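Local structure of Proline/betaine transporter, RALF (Rickettsia prowazekii str. Madrid E, 4D7R) at residues 36-41 against 75-80; 173-178 against 310-315; 237-242 against 341-346. The protein probably acts as a guanine nucleotide exchange factor, deposited here as an engineered chimera of a Rickettsia Sec7 domain and a Legionella RalF capping domain. All coordinates share one frame; numbering follows the deposited sequence.

Interaction 1 of 3, residues 36-41 against 75-80; sequences EVIKLF and KSNLNL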
loop_
_atom_site.group_PDB
_atom_site.type_symbol
_atom_site.label_atom_id
_atom_site.label_comp_id
_atom_site.label_asym_id
_atom_site.label_seq_id
_atom_site.Cartn_x
_atom_site.Cartn_y
_atom_site.Cartn_z
ATOM N N GLU A 36 23.565 -2.644 -14.403
ATOM C CA GLU A 36 23.819 -1.426 -13.630
ATOM C C GLU A 36 22.650 -1.122 -12.684
ATOM O O GLU A 36 22.881 -0.850 -11.497
ATOM C CB GLU A 36 24.080 -0.221 -14.543
ATOM C CG GLU A 36 24.804 0.900 -13.810
ATOM C CD GLU A 36 24.911 2.236 -14.517
ATOM O OE1 GLU A 36 24.872 2.250 -15.769
ATOM O OE2 GLU A 36 25.074 3.267 -13.821
ATOM N N VAL A 37 21.412 -1.145 -13.233
ATOM C CA VAL A 37 20.141 -0.881 -12.531
ATOM C C VAL A 37 19.937 -1.781 -11.325
ATOM O O VAL A 37 19.560 -1.268 -10.270
ATOM C CB VAL A 37 18.925 -0.875 -13.491
ATOM C CG1 VAL A 37 17.595 -0.869 -12.722
ATOM C CG2 VAL A 37 19.002 0.323 -14.425
ATOM N N ILE A 38 20.167 -3.106 -11.462
ATOM C CA ILE A 38 20.030 -4.025 -10.330
ATOM C C ILE A 38 20.821 -3.506 -9.123
ATOM O O ILE A 38 20.230 -3.331 -8.052
ATOM C CB ILE A 38 20.357 -5.493 -10.710
ATOM C CG1 ILE A 38 19.271 -6.076 -11.651
ATOM C CG2 ILE A 38 20.543 -6.381 -9.459
ATOM C CD1 ILE A 38 19.778 -7.202 -12.609
ATOM N N LYS A 39 22.088 -3.130 -9.323
ATOM C CA LYS A 39 22.901 -2.532 -8.247
ATOM C C LYS A 39 22.305 -1.253 -7.648
ATOM O O LYS A 39 22.141 -1.185 -6.484
ATOM C CB LYS A 39 24.373 -2.255 -8.692
ATOM N N LEU A 40 22.019 -0.275 -8.468
ATOM C CA LEU A 40 21.574 0.991 -8.035
ATOM C C LEU A 40 20.242 0.832 -7.316
ATOM O O LEU A 40 20.106 1.253 -6.205
ATOM C CB LEU A 40 21.404 1.969 -9.178
ATOM C CG LEU A 40 22.618 2.560 -9.888
ATOM C CD1 LEU A 40 22.301 3.456 -11.035
ATOM C CD2 LEU A 40 23.468 3.321 -8.921
ATOM N N PHE A 41 19.311 0.174 -7.980
ATOM C CA PHE A 41 17.988 -0.126 -7.428
ATOM C C PHE A 41 17.980 -0.826 -6.070
ATOM O O PHE A 41 17.259 -0.443 -5.219
ATOM C CB PHE A 41 17.146 -0.876 -8.444
ATOM C CG PHE A 41 15.704 -0.954 -8.073
ATOM C CD1 PHE A 41 14.828 0.001 -8.458
ATOM C CD2 PHE A 41 15.250 -2.005 -7.365
ATOM C CE1 PHE A 41 13.491 -0.084 -8.113
ATOM C CE2 PHE A 41 13.931 -2.100 -7.040
ATOM C CZ PHE A 41 13.070 -1.133 -7.404
ATOM N N LYS A 75 12.924 -10.038 -11.877
ATOM C CA LYS A 75 12.230 -10.389 -10.629
ATOM C C LYS A 75 13.200 -11.032 -9.618
ATOM O O LYS A 75 13.374 -10.493 -8.543
ATOM C CB LYS A 75 11.059 -11.350 -10.905
ATOM C CG LYS A 75 10.379 -11.844 -9.632
ATOM C CD LYS A 75 9.571 -13.118 -9.873
ATOM C CE LYS A 75 8.973 -13.665 -8.602
ATOM N NZ LYS A 75 8.012 -14.762 -8.900
ATOM N N SER A 76 13.864 -12.146 -9.997
ATOM C CA SER A 76 14.768 -12.896 -9.116
ATOM C C SER A 76 16.013 -12.140 -8.641
ATOM O O SER A 76 16.711 -12.621 -7.744
ATOM C CB SER A 76 15.165 -14.218 -9.769
ATOM O OG SER A 76 15.962 -13.999 -10.921
ATOM N N ASN A 77 16.249 -10.972 -9.197
ATOM C CA ASN A 77 17.419 -10.175 -8.898
ATOM C C ASN A 77 17.205 -8.875 -8.183
ATOM O O ASN A 77 18.141 -8.217 -7.866
ATOM C CB ASN A 77 18.200 -9.884 -10.167
ATOM C CG ASN A 77 18.672 -11.127 -10.810
ATOM O OD1 ASN A 77 19.095 -12.026 -10.129
ATOM N ND2 ASN A 77 18.521 -11.223 -12.104
ATOM N N LEU A 78 15.955 -8.507 -7.993
ATOM C CA LEU A 78 15.636 -7.221 -7.475
ATOM C C LEU A 78 14.998 -7.324 -6.095
ATOM O O LEU A 78 14.443 -8.296 -5.741
ATOM C CB LEU A 78 14.721 -6.449 -8.419
ATOM C CG LEU A 78 15.183 -5.904 -9.763
ATOM C CD1 LEU A 78 14.019 -5.598 -10.697
ATOM C CD2 LEU A 78 16.040 -4.691 -9.653
ATOM N N ASN A 79 15.129 -6.269 -5.362
ATOM C CA ASN A 79 14.525 -6.195 -4.066
ATOM C C ASN A 79 13.031 -6.053 -4.328
ATOM O O ASN A 79 12.605 -5.044 -4.712
ATOM C CB ASN A 79 15.044 -5.023 -3.317
ATOM C CG ASN A 79 14.300 -4.760 -2.004
ATOM O OD1 ASN A 79 13.104 -4.844 -1.913
ATOM N ND2 ASN A 79 15.065 -4.432 -0.988
ATOM N N LEU A 80 12.292 -7.103 -4.060
ATOM C CA LEU A 80 10.857 -7.114 -4.341
ATOM C C LEU A 80 10.018 -6.186 -3.471
ATOM O O LEU A 80 8.971 -5.817 -3.872
ATOM C CB LEU A 80 10.283 -8.512 -4.376
ATOM C CG LEU A 80 10.888 -9.419 -5.447
ATOM C CD1 LEU A 80 10.085 -10.653 -5.637
ATOM C CD2 LEU A 80 11.061 -8.674 -6.759
#

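Interaction 2 of 3, residues 173-178 against 310-315; sequences HNPSIA and SKWLFG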
loop_
_atom_site.group_PDB
_atom_site.type_symbol
_atom_site.label_atom_id
_atom_site.label_comp_id
_atom_site.label_asym_id
_atom_site.label_seq_id
_atom_site.Cartn_x
_atom_site.Cartn_y
_atom_site.Cartn_z
ATOM N N HIS A 173 -8.993 -19.284 6.036
ATOM C CA HIS A 173 -7.764 -19.681 6.676
ATOM C C HIS A 173 -7.392 -18.961 7.983
ATOM O O HIS A 173 -6.391 -19.262 8.570
ATOM C CB HIS A 173 -6.646 -19.613 5.685
ATOM C CG HIS A 173 -6.821 -20.566 4.553
ATOM N ND1 HIS A 173 -6.716 -21.912 4.712
ATOM C CD2 HIS A 173 -7.129 -20.365 3.257
ATOM C CE1 HIS A 173 -6.929 -22.508 3.560
ATOM N NE2 HIS A 173 -7.176 -21.588 2.658
ATOM N N ASN A 174 -8.189 -17.984 8.363
ATOM C CA ASN A 174 -7.954 -17.288 9.617
ATOM C C ASN A 174 -8.525 -18.179 10.743
ATOM O O ASN A 174 -9.729 -18.426 10.749
ATOM C CB ASN A 174 -8.603 -15.894 9.588
ATOM C CG ASN A 174 -8.501 -15.105 10.862
ATOM O OD1 ASN A 174 -8.131 -15.607 11.915
ATOM N ND2 ASN A 174 -8.874 -13.842 10.788
ATOM N N PRO A 175 -7.685 -18.713 11.676
ATOM C CA PRO A 175 -8.221 -19.619 12.710
ATOM C C PRO A 175 -9.211 -19.009 13.694
ATOM O O PRO A 175 -9.992 -19.740 14.303
ATOM C CB PRO A 175 -6.968 -20.187 13.400
ATOM C CG PRO A 175 -5.805 -19.767 12.554
ATOM C CD PRO A 175 -6.226 -18.528 11.830
ATOM N N SER A 176 -9.213 -17.682 13.827
ATOM C CA SER A 176 -10.124 -16.951 14.717
ATOM C C SER A 176 -11.554 -16.986 14.186
ATOM O O SER A 176 -12.479 -16.608 14.896
ATOM C CB SER A 176 -9.647 -15.517 14.912
ATOM O OG SER A 176 -8.344 -15.507 15.471
ATOM N N ILE A 177 -11.683 -17.467 12.960
ATOM C CA ILE A 177 -12.956 -17.687 12.324
ATOM C C ILE A 177 -13.205 -19.195 12.361
ATOM O O ILE A 177 -12.712 -19.927 11.584
ATOM C CB ILE A 177 -12.984 -17.074 10.918
ATOM C CG1 ILE A 177 -12.794 -15.571 11.036
ATOM C CG2 ILE A 177 -14.302 -17.320 10.260
ATOM C CD1 ILE A 177 -12.483 -14.880 9.767
ATOM N N ALA A 178 -13.972 -19.646 13.323
ATOM C CA ALA A 178 -14.175 -21.083 13.526
ATOM C C ALA A 178 -14.754 -21.788 12.304
ATOM O O ALA A 178 -15.448 -21.159 11.511
ATOM C CB ALA A 178 -15.057 -21.326 14.742
ATOM N N SER A 310 -8.534 -8.734 9.961
ATOM C CA SER A 310 -7.247 -8.134 9.646
ATOM C C SER A 310 -6.089 -8.684 10.442
ATOM O O SER A 310 -4.992 -8.777 9.898
ATOM C CB SER A 310 -7.293 -6.622 9.820
ATOM O OG SER A 310 -7.331 -6.280 11.193
ATOM N N LYS A 311 -6.328 -9.040 11.715
ATOM C CA LYS A 311 -5.276 -9.508 12.625
ATOM C C LYS A 311 -4.480 -10.727 12.143
ATOM O O LYS A 311 -3.283 -10.848 12.444
ATOM C CB LYS A 311 -5.795 -9.665 14.057
ATOM C CG LYS A 311 -6.780 -10.818 14.229
ATOM C CD LYS A 311 -7.095 -11.057 15.690
ATOM C CE LYS A 311 -7.816 -12.377 15.854
ATOM N NZ LYS A 311 -8.318 -12.570 17.231
ATOM N N TRP A 312 -5.133 -11.602 11.358
ATOM C CA TRP A 312 -4.502 -12.800 10.815
ATOM C C TRP A 312 -3.241 -12.457 9.988
ATOM O O TRP A 312 -2.247 -13.178 10.054
ATOM C CB TRP A 312 -5.510 -13.574 9.941
ATOM C CG TRP A 312 -4.949 -14.854 9.412
ATOM C CD1 TRP A 312 -4.342 -15.840 10.135
ATOM C CD2 TRP A 312 -4.901 -15.266 8.047
ATOM N NE1 TRP A 312 -3.923 -16.847 9.299
ATOM C CE2 TRP A 312 -4.251 -16.521 8.011
ATOM C CE3 TRP A 312 -5.398 -14.730 6.850
ATOM C CZ2 TRP A 312 -4.049 -17.225 6.825
ATOM C CZ3 TRP A 312 -5.171 -15.422 5.666
ATOM C CH2 TRP A 312 -4.510 -16.653 5.660
ATOM N N LEU A 313 -3.281 -11.346 9.242
ATOM C CA LEU A 313 -2.200 -10.922 8.349
ATOM C C LEU A 313 -1.508 -9.631 8.754
ATOM O O LEU A 313 -0.373 -9.384 8.328
ATOM C CB LEU A 313 -2.751 -10.778 6.923
ATOM C CG LEU A 313 -3.245 -12.085 6.278
ATOM C CD1 LEU A 313 -4.031 -11.806 5.037
ATOM C CD2 LEU A 313 -2.078 -13.015 5.922
ATOM N N PHE A 314 -2.195 -8.793 9.539
ATOM C CA PHE A 314 -1.650 -7.489 9.886
ATOM C C PHE A 314 -1.393 -7.224 11.354
ATOM O O PHE A 314 -1.063 -6.104 11.718
ATOM C CB PHE A 314 -2.462 -6.380 9.196
ATOM C CG PHE A 314 -2.449 -6.480 7.687
ATOM C CD1 PHE A 314 -1.433 -5.887 6.942
ATOM C CD2 PHE A 314 -3.436 -7.183 7.015
ATOM C CE1 PHE A 314 -1.414 -6.004 5.555
ATOM C CE2 PHE A 314 -3.419 -7.294 5.622
ATOM C CZ PHE A 314 -2.419 -6.691 4.904
ATOM N N GLY A 315 -1.464 -8.264 12.171
ATOM C CA GLY A 315 -1.177 -8.161 13.598
ATOM C C GLY A 315 -2.337 -7.682 14.443
ATOM O O GLY A 315 -3.370 -7.224 13.923
#

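Interaction 3 of 3, residues 237-242 against 341-346; sequences NKDSTF and FSSPVK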
loop_
_atom_site.group_PDB
_atom_site.type_symbol
_atom_site.label_atom_id
_atom_site.label_comp_id
_atom_site.label_asym_id
_atom_site.label_seq_id
_atom_site.Cartn_x
_atom_site.Cartn_y
_atom_site.Cartn_z
ATOM N N ASN A 237 -3.808 2.696 21.177
ATOM C CA ASN A 237 -5.232 3.063 21.156
ATOM C C ASN A 237 -5.697 3.926 22.354
ATOM O O ASN A 237 -6.791 4.494 22.303
ATOM C CB ASN A 237 -6.166 1.865 20.881
ATOM C CG ASN A 237 -6.181 0.765 21.916
ATOM O OD1 ASN A 237 -5.620 0.874 23.011
ATOM N ND2 ASN A 237 -6.845 -0.331 21.583
ATOM N N LYS A 238 -4.873 4.024 23.410
ATOM C CA LYS A 238 -5.183 4.868 24.570
ATOM C C LYS A 238 -4.403 6.199 24.557
ATOM O O LYS A 238 -4.590 7.034 25.448
ATOM C CB LYS A 238 -5.135 4.107 25.916
ATOM C CG LYS A 238 -3.818 3.427 26.254
ATOM N N ASP A 239 -3.567 6.415 23.506
ATOM C CA ASP A 239 -2.807 7.659 23.312
ATOM C C ASP A 239 -3.807 8.734 22.914
ATOM O O ASP A 239 -4.607 8.532 21.990
ATOM C CB ASP A 239 -1.716 7.512 22.216
ATOM C CG ASP A 239 -0.761 8.695 22.073
ATOM O OD1 ASP A 239 -1.242 9.853 22.021
ATOM O OD2 ASP A 239 0.467 8.460 21.969
ATOM N N SER A 240 -3.765 9.865 23.631
ATOM C CA SER A 240 -4.644 11.026 23.427
ATOM C C SER A 240 -4.626 11.493 21.962
ATOM O O SER A 240 -5.685 11.775 21.396
ATOM C CB SER A 240 -4.234 12.158 24.368
ATOM O OG SER A 240 -4.797 13.407 24.001
ATOM N N THR A 241 -3.426 11.526 21.343
ATOM C CA THR A 241 -3.246 11.931 19.944
ATOM C C THR A 241 -3.922 10.940 18.992
ATOM O O THR A 241 -4.578 11.370 18.043
ATOM C CB THR A 241 -1.764 12.148 19.638
ATOM O OG1 THR A 241 -1.213 13.038 20.601
ATOM C CG2 THR A 241 -1.518 12.679 18.218
ATOM N N PHE A 242 -3.791 9.627 19.259
ATOM C CA PHE A 242 -4.428 8.588 18.444
ATOM C C PHE A 242 -5.957 8.740 18.425
ATOM O O PHE A 242 -6.569 8.677 17.348
ATOM C CB PHE A 242 -4.033 7.172 18.918
ATOM C CG PHE A 242 -4.612 6.092 18.026
ATOM C CD1 PHE A 242 -5.881 5.565 18.270
ATOM C CD2 PHE A 242 -3.897 5.609 16.937
ATOM C CE1 PHE A 242 -6.422 4.589 17.435
ATOM C CE2 PHE A 242 -4.440 4.626 16.107
ATOM C CZ PHE A 242 -5.706 4.135 16.352
ATOM N N PHE A 341 2.743 12.659 19.198
ATOM C CA PHE A 341 2.216 11.506 19.929
ATOM C C PHE A 341 3.043 11.331 21.194
ATOM O O PHE A 341 4.258 11.558 21.165
ATOM C CB PHE A 341 2.367 10.228 19.085
ATOM C CG PHE A 341 1.372 10.089 17.962
ATOM C CD1 PHE A 341 1.613 10.676 16.720
ATOM C CD2 PHE A 341 0.198 9.355 18.136
ATOM C CE1 PHE A 341 0.694 10.529 15.672
ATOM C CE2 PHE A 341 -0.715 9.203 17.080
ATOM C CZ PHE A 341 -0.454 9.786 15.857
ATOM N N SER A 342 2.405 10.900 22.301
ATOM C CA SER A 342 3.168 10.597 23.504
ATOM C C SER A 342 3.858 9.233 23.270
ATOM O O SER A 342 4.987 9.050 23.721
ATOM C CB SER A 342 2.279 10.595 24.747
ATOM O OG SER A 342 1.260 9.612 24.643
ATOM N N SER A 343 3.206 8.322 22.472
ATOM C CA SER A 343 3.751 7.015 22.090
ATOM C C SER A 343 4.983 7.261 21.211
ATOM O O SER A 343 4.948 8.161 20.370
ATOM C CB SER A 343 2.754 6.215 21.249
ATOM O OG SER A 343 1.517 5.986 21.906
ATOM N N PRO A 344 6.064 6.470 21.363
ATOM C CA PRO A 344 7.226 6.675 20.501
ATOM C C PRO A 344 7.021 6.038 19.135
ATOM O O PRO A 344 6.167 5.155 18.974
ATOM C CB PRO A 344 8.349 5.980 21.274
ATOM C CG PRO A 344 7.677 4.863 21.977
ATOM C CD PRO A 344 6.276 5.339 22.298
ATOM N N VAL A 345 7.810 6.470 18.145
ATOM C CA VAL A 345 7.743 5.823 16.839
ATOM C C VAL A 345 8.410 4.466 17.009
ATOM O O VAL A 345 9.504 4.383 17.577
ATOM C CB VAL A 345 8.389 6.700 15.730
ATOM C CG1 VAL A 345 8.741 5.876 14.487
ATOM C CG2 VAL A 345 7.450 7.851 15.358
ATOM N N LYS A 346 7.733 3.405 16.573
ATOM C CA LYS A 346 8.239 2.057 16.669
ATOM C C LYS A 346 9.191 1.748 15.522
ATOM O O LYS A 346 10.291 1.269 15.772
ATOM C CB LYS A 346 7.090 1.034 16.707
ATOM C CG LYS A 346 7.516 -0.416 16.929
ATOM C CD LYS A 346 7.943 -0.653 18.368
HETATM O O HOH W 1 -1.778 10.191 25.745
#

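Interaction 1 of 3, residues 36-41 against 75-80
Ile38 and Phe41 reach the 75-80 turn through different first torsions. In Ile38 (chi1 -69°) CG1 lies beside the backbone N, leaving the CG2 methyl anti to it; in Phe41 (chi1 -167°) it is the ring that stands anti to N. The two branches of Ile38 therefore straddle Asn77, CG2 at its carbonyl and CD1 at its CB, while CG1 goes on to Leu78. CG2 of Ile38 sits 3.4 Å from O of Asn77, a van der Waals approach to an oxygen that also accepts a hydrogen bond from ND2 of Asn42. On the other branch, CD1 of Ile38 is 4.0 Å from CB of Asn77, and CG1 of Ile38 is 4.0 Å from CD2 of Leu78.

That same Leu78 methyl also serves Phe41: CD2 of Leu78 is 3.6 Å from CD2 of Phe41, an approach oblique to the ring. Leu78 runs at roughly a right angle to both helix side chains, so a single methyl bridges residues nearly one helical turn apart. Further along the ring, O of Asn79 lies in the plane at the edge, 4.0 Å from CE2 of Phe41. The backbones come close as well, with CA of Ile38 and CA of Leu78 6.1 Å apart, and the two segments bury 258 Å² between them.

Polar ends are handled locally: ND2 of Asn77 bonds Glu74, and OD1 of Asn79 accepts from N of Phe82. Asn42, directly after the 36-41 segment, also accepts through OD1 from N of Asn79, so it bonds two backbone groups of the loop. Phe71, Phe82 and Val83 touch the Phe41 side chain. The contact packs helix 31-43 against the loop linking helices 63-73 and 80-88, with Asn79 as N-cap of the latter, within the all-helical Sec7 domain, the Rickettsia-derived part of the chimera.

Interaction 2 of 3, residues 173-178 against 310-315
The indole of Trp312 has one face laid against the chain at His173 and Asn174 and the other against CD2 of its own neighbour Leu313. With CG of Trp312 anti to its backbone N (chi1 -177°), the indole reaches across to the end of helix 155-173. On the first face, CA of Asn174 stands 3.8 Å from the centroid of the five-membered ring of Trp312 and only 6° off its normal, a CH-pi contact. O of His173 lies over the same face, displaced toward the rim, 3.5 Å from CE2 of Trp312. The Asn174 amide is turned just 14° from the indole plane; the two side chains run past each other in opposite directions, bringing ND2 of Asn174 3.5 Å from CB of Trp312. At the benzene end, CB of His173 is 3.7 Å from CH2 of Trp312; on the pyrrole side, CD of Pro175 approaches CD1 of Trp312 obliquely at 3.7 Å.

Asn174 follows helix 155-173 and opens a type I turn to Ile177. Its OD1 accepts from N of Ser176 at 3.0 Å, forming an Asx turn; the donor sits above the carbonyl plane. ND2 of Asn174 bonds O of Ile308. Here the Rickettsia-derived Sec7 part meets the Legionella-derived capping part, so the pairing belongs to the engineered fusion and is not evidence of a natural interface. Beyond the indole, the extended Lys311 chain passes Ser176, whose OG is 3.2 Å from CE of Lys311.

Interaction 3 of 3, residues 237-242 against 341-346
Asp239 OD2 is gripped by two clear donors from Ser343: OG of Ser343, at 2.7 Å, meets OD2 of Asp239 on the anti lone pair of that carboxylate oxygen, and the backbone N of Ser343 gives another hydrogen bond of 2.8 Å to OD2 of Asp239. The N-H bond is fairly straight, at 156°, and arrives nearly head-on to the carboxylate oxygen. OG of Ser342 adds a weaker approach to OD2 of Asp239 at 3.0 Å, whose proton may be drawn to another acceptor. Such a cluster of donors would be expected to stabilise the charged form of this buried carboxylate.

The other oxygen turns back on its own chain. With CG anti to the backbone N (chi1 -172°), OD1 of Asp239 accepts from N of Thr241 at 2.8 Å. Asp239 holds the N-cap position of helix 240-248 in the Legionella-derived capping domain, and this is its capping bond, so one side chain both caps a helix and fastens the loop between helix 330-339 and strand 347-349. A water accepts from N of Ser240 at 2.9 Å and is 3.3 Å from OG of Ser342, a longer bridge between the segments.

Outward from the carboxylate the contact becomes apolar. CG2 of Thr241 sits over the centre of the Phe341 ring, 3.6 Å from its centroid and 7° off the normal, a CH-pi contact. OG1 of Thr241 is taken up by the carbonyl of Asp340, which helps hold chi1, and so keeps CG2 over the ring. CB of Phe242 is 4.3 Å from CE2 of Phe341, while OD2 of Asp239 lies in plane at the edge of that ring. Leu231, Val320 and Ile322 on sheet strands 228-232 and 319-324 also touch the Phe341 side chain.

The contacts do not touch one another and lie in different parts of the chimera. Interaction 1 lies within the Sec7 domain, interaction 3 within the capping domain, and interaction 2 at the junction between them. Centres of interactions 1 and 2 are about 33 Å apart, nearest atoms about 14 Å; interactions 2 and 3 are closer, about 25 Å between centres and about 11 Å between nearest atoms. Helix 311-314 of interaction 2 leads into strand 319-324, whose Val320 touches Phe242 and Phe341 of interaction 3. Interactions 1 and 3 stand farthest apart, about 36 Å between centres. Along the chain, interaction 1 closes before the others open, whereas the segments of interactions 2 and 3 alternate.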